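PDB 4QGS: alcohol dehydrogenase YqhD from Escherichia coli, which reduces a broad range of short-chain aldehydes, among them butanal, propanal and acrolein, to the corresponding alcohols, using NADPH and one zinc ion per subunit. Local coordinates for residues H288-D291 against H292-L296. Numbering follows the deposited sequence.
Sequences HGLD and HAQTL. With ZN (zinc ion), chain B.
Gln294 folds back onto Asp291 at the N-terminal end of helix 292-306, a local N-capping contact, the N3-to-N-cap half of a capping box, at the end of the short loop that follows helix 276-288. Its amide oxygen OE1 accepts the backbone N-H of Asp291 at 2.9 Å, the nitrogen lying well above the carbonyl plane rather than on a lone pair. CG sits beside the backbone N of Gln294 (chi1 -66°) and the chain beyond it is extended, which carries the amide back along the helix start to the N-cap residue. There the amide stacks on the Asp291 carboxylate, the two planes only 15° apart. Water 1 accepts from Gln294 NE2 at 2.9 Å and donates weakly to Asp291 OD2. The reciprocal half of the box is absent, since the Asp291 side chain makes no capping bond; OD1 forms a salt bridge with Arg197 and OD2 accepts from Asn201, tying the turn to helix 196-211. Its carbonyl oxygen accepts Thr295 N at 3.1 Å, the first i to i+4 bond of the helix. In the C-terminal helical domain of this iron-containing alcohol dehydrogenase family member, that first turn presents His292 to the catalytic zinc. With CG anti to the backbone N (chi1 178°), His292 points NE2 at the metal, 2.1 Å away; Asp205, His209, His278 and two waters complete the site. Leu296 CD1 lies over one face of the imidazole, offset toward its rim. On the loop side, Thr295 CG2 meets Leu290 CB at 3.7 Å. Within the first turn, Thr295 OG1 donates in plane to a lone pair of His292 O at 2.7 Å, an oxygen that also accepts Leu296 N.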
ATOM      1  N   HIS A 288      18.282   5.305   4.161  1.00 16.77           N
ATOM      2  CA  HIS A 288      19.178   4.440   3.404  1.00 17.27           C
ATOM      3  C   HIS A 288      18.649   4.079   2.015  1.00 14.86           C
ATOM      4  O   HIS A 288      19.342   3.415   1.262  1.00 17.17           O
ATOM      5  CB  HIS A 288      19.472   3.143   4.185  1.00 17.16           C
ATOM      6  CG  HIS A 288      20.143   3.373   5.509  1.00 20.07           C
ATOM      7  ND1 HIS A 288      21.384   3.967   5.623  1.00 17.73           N
ATOM      8  CD2 HIS A 288      19.746   3.086   6.772  1.00 19.13           C
ATOM      9  CE1 HIS A 288      21.712   4.054   6.902  1.00 19.44           C
ATOM     10  NE2 HIS A 288      20.740   3.518   7.618  1.00 19.90           N
ATOM     11  N   GLY A 289      17.430   4.503   1.685  1.00 17.60           N
ATOM     12  CA  GLY A 289      16.901   4.275   0.340  1.00 18.91           C
ATOM     13  C   GLY A 289      16.441   2.864   0.002  1.00 18.43           C
ATOM     14  O   GLY A 289      16.220   2.540  -1.167  1.00 17.55           O
ATOM     15  N   LEU A 290      16.285   2.015   1.014  1.00 16.38           N
ATOM     16  CA  LEU A 290      15.820   0.658   0.791  1.00 15.61           C
ATOM     17  C   LEU A 290      14.378   0.672   0.274  1.00 16.13           C
ATOM     18  O   LEU A 290      13.630   1.577   0.607  1.00 14.39           O
ATOM     19  CB  LEU A 290      15.892  -0.168   2.080  1.00 15.12           C
ATOM     20  CG  LEU A 290      17.258  -0.338   2.767  1.00 22.93           C
ATOM     21  CD1 LEU A 290      17.144  -1.382   3.875  1.00 20.03           C
ATOM     22  CD2 LEU A 290      18.355  -0.720   1.804  1.00 21.25           C
ATOM     23  N   ASP A 291      14.014  -0.304  -0.562  1.00 15.60           N
ATOM     24  CA  ASP A 291      12.620  -0.447  -1.000  1.00 17.11           C
ATOM     25  C   ASP A 291      11.711  -0.566   0.212  1.00 18.90           C
ATOM     26  O   ASP A 291      12.100  -1.177   1.208  1.00 18.21           O
ATOM     27  CB  ASP A 291      12.408  -1.689  -1.883  1.00 16.20           C
ATOM     28  CG  ASP A 291      13.136  -1.615  -3.207  1.00 22.09           C
ATOM     29  OD1 ASP A 291      13.614  -0.522  -3.572  1.00 22.64           O
ATOM     30  OD2 ASP A 291      13.207  -2.659  -3.892  1.00 18.88           O
ATOM     31  N   HIS A 292      10.498  -0.015   0.119  1.00 14.84           N
ATOM     32  CA  HIS A 292       9.498  -0.156   1.193  1.00 14.45           C
ATOM     33  C   HIS A 292       9.426  -1.583   1.727  1.00 15.89           C
ATOM     34  O   HIS A 292       9.585  -1.817   2.937  1.00 15.41           O
ATOM     35  CB  HIS A 292       8.124   0.291   0.680  1.00 15.50           C
ATOM     36  CG  HIS A 292       7.005   0.143   1.678  1.00 15.32           C
ATOM     37  ND1 HIS A 292       7.058   0.677   2.945  1.00 17.60           N
ATOM     38  CD2 HIS A 292       5.798  -0.465   1.568  1.00 18.03           C
ATOM     39  CE1 HIS A 292       5.928   0.396   3.584  1.00 18.14           C
ATOM     40  NE2 HIS A 292       5.150  -0.295   2.769  1.00 16.16           N
ATOM     41  N   ALA A 293       9.222  -2.542   0.835  1.00 15.84           N
ATOM     42  CA  ALA A 293       9.023  -3.926   1.260  1.00 16.71           C
ATOM     43  C   ALA A 293      10.269  -4.541   1.883  1.00 15.09           C
ATOM     44  O   ALA A 293      10.159  -5.395   2.763  1.00 15.48           O
ATOM     45  CB  ALA A 293       8.561  -4.780   0.085  1.00 17.02           C
ATOM     46  N   GLN A 294      11.453  -4.120   1.425  1.00 13.99           N
ATOM     47  CA  GLN A 294      12.694  -4.606   2.032  1.00 13.64           C
ATOM     48  C   GLN A 294      12.763  -4.186   3.493  1.00 13.99           C
ATOM     49  O   GLN A 294      13.161  -4.973   4.355  1.00 14.96           O
ATOM     50  CB  GLN A 294      13.926  -4.079   1.267  1.00 14.62           C
ATOM     51  CG  GLN A 294      14.022  -4.613  -0.143  1.00 17.90           C
ATOM     52  CD  GLN A 294      15.082  -3.890  -0.976  1.00 17.30           C
ATOM     53  OE1 GLN A 294      15.502  -2.775  -0.646  1.00 19.28           O
ATOM     54  NE2 GLN A 294      15.501  -4.519  -2.073  1.00 23.51           N
ATOM     55  N   THR A 295      12.350  -2.959   3.786  1.00 14.21           N
ATOM     56  CA  THR A 295      12.416  -2.499   5.174  1.00 13.54           C
ATOM     57  C   THR A 295      11.443  -3.293   6.051  1.00 16.21           C
ATOM     58  O   THR A 295      11.719  -3.532   7.232  1.00 15.90           O
ATOM     59  CB  THR A 295      12.114  -0.999   5.310  1.00 13.27           C
ATOM     60  OG1 THR A 295      10.715  -0.758   5.088  1.00 15.84           O
ATOM     61  CG2 THR A 295      12.973  -0.188   4.313  1.00 13.64           C
ATOM     62  N   LEU A 296      10.311  -3.704   5.479  1.00 14.37           N
ATOM     63  CA  LEU A 296       9.334  -4.493   6.237  1.00 13.29           C
ATOM     64  C   LEU A 296       9.838  -5.905   6.516  1.00 14.84           C
ATOM     65  O   LEU A 296       9.610  -6.455   7.599  1.00 15.45           O
ATOM     66  CB  LEU A 296       7.985  -4.562   5.489  1.00 13.39           C
ATOM     67  CG  LEU A 296       7.358  -3.225   5.083  1.00 15.16           C
ATOM     68  CD1 LEU A 296       6.031  -3.454   4.310  1.00 14.78           C
ATOM     69  CD2 LEU A 296       7.133  -2.298   6.270  1.00 15.14           C
TER
HETATM   70 ZN    ZN B 401       3.156  -0.873   3.067  1.00 22.30          ZN
HETATM   71  O   HOH W   1      13.281  -6.012  -3.108  1.00 30.03           O
HETATM   72  O   HOH W   2       2.541   1.122   3.252  1.00 26.32           O
HETATM   73  O   HOH W   3       2.508  -0.275   1.104  1.00 27.91           O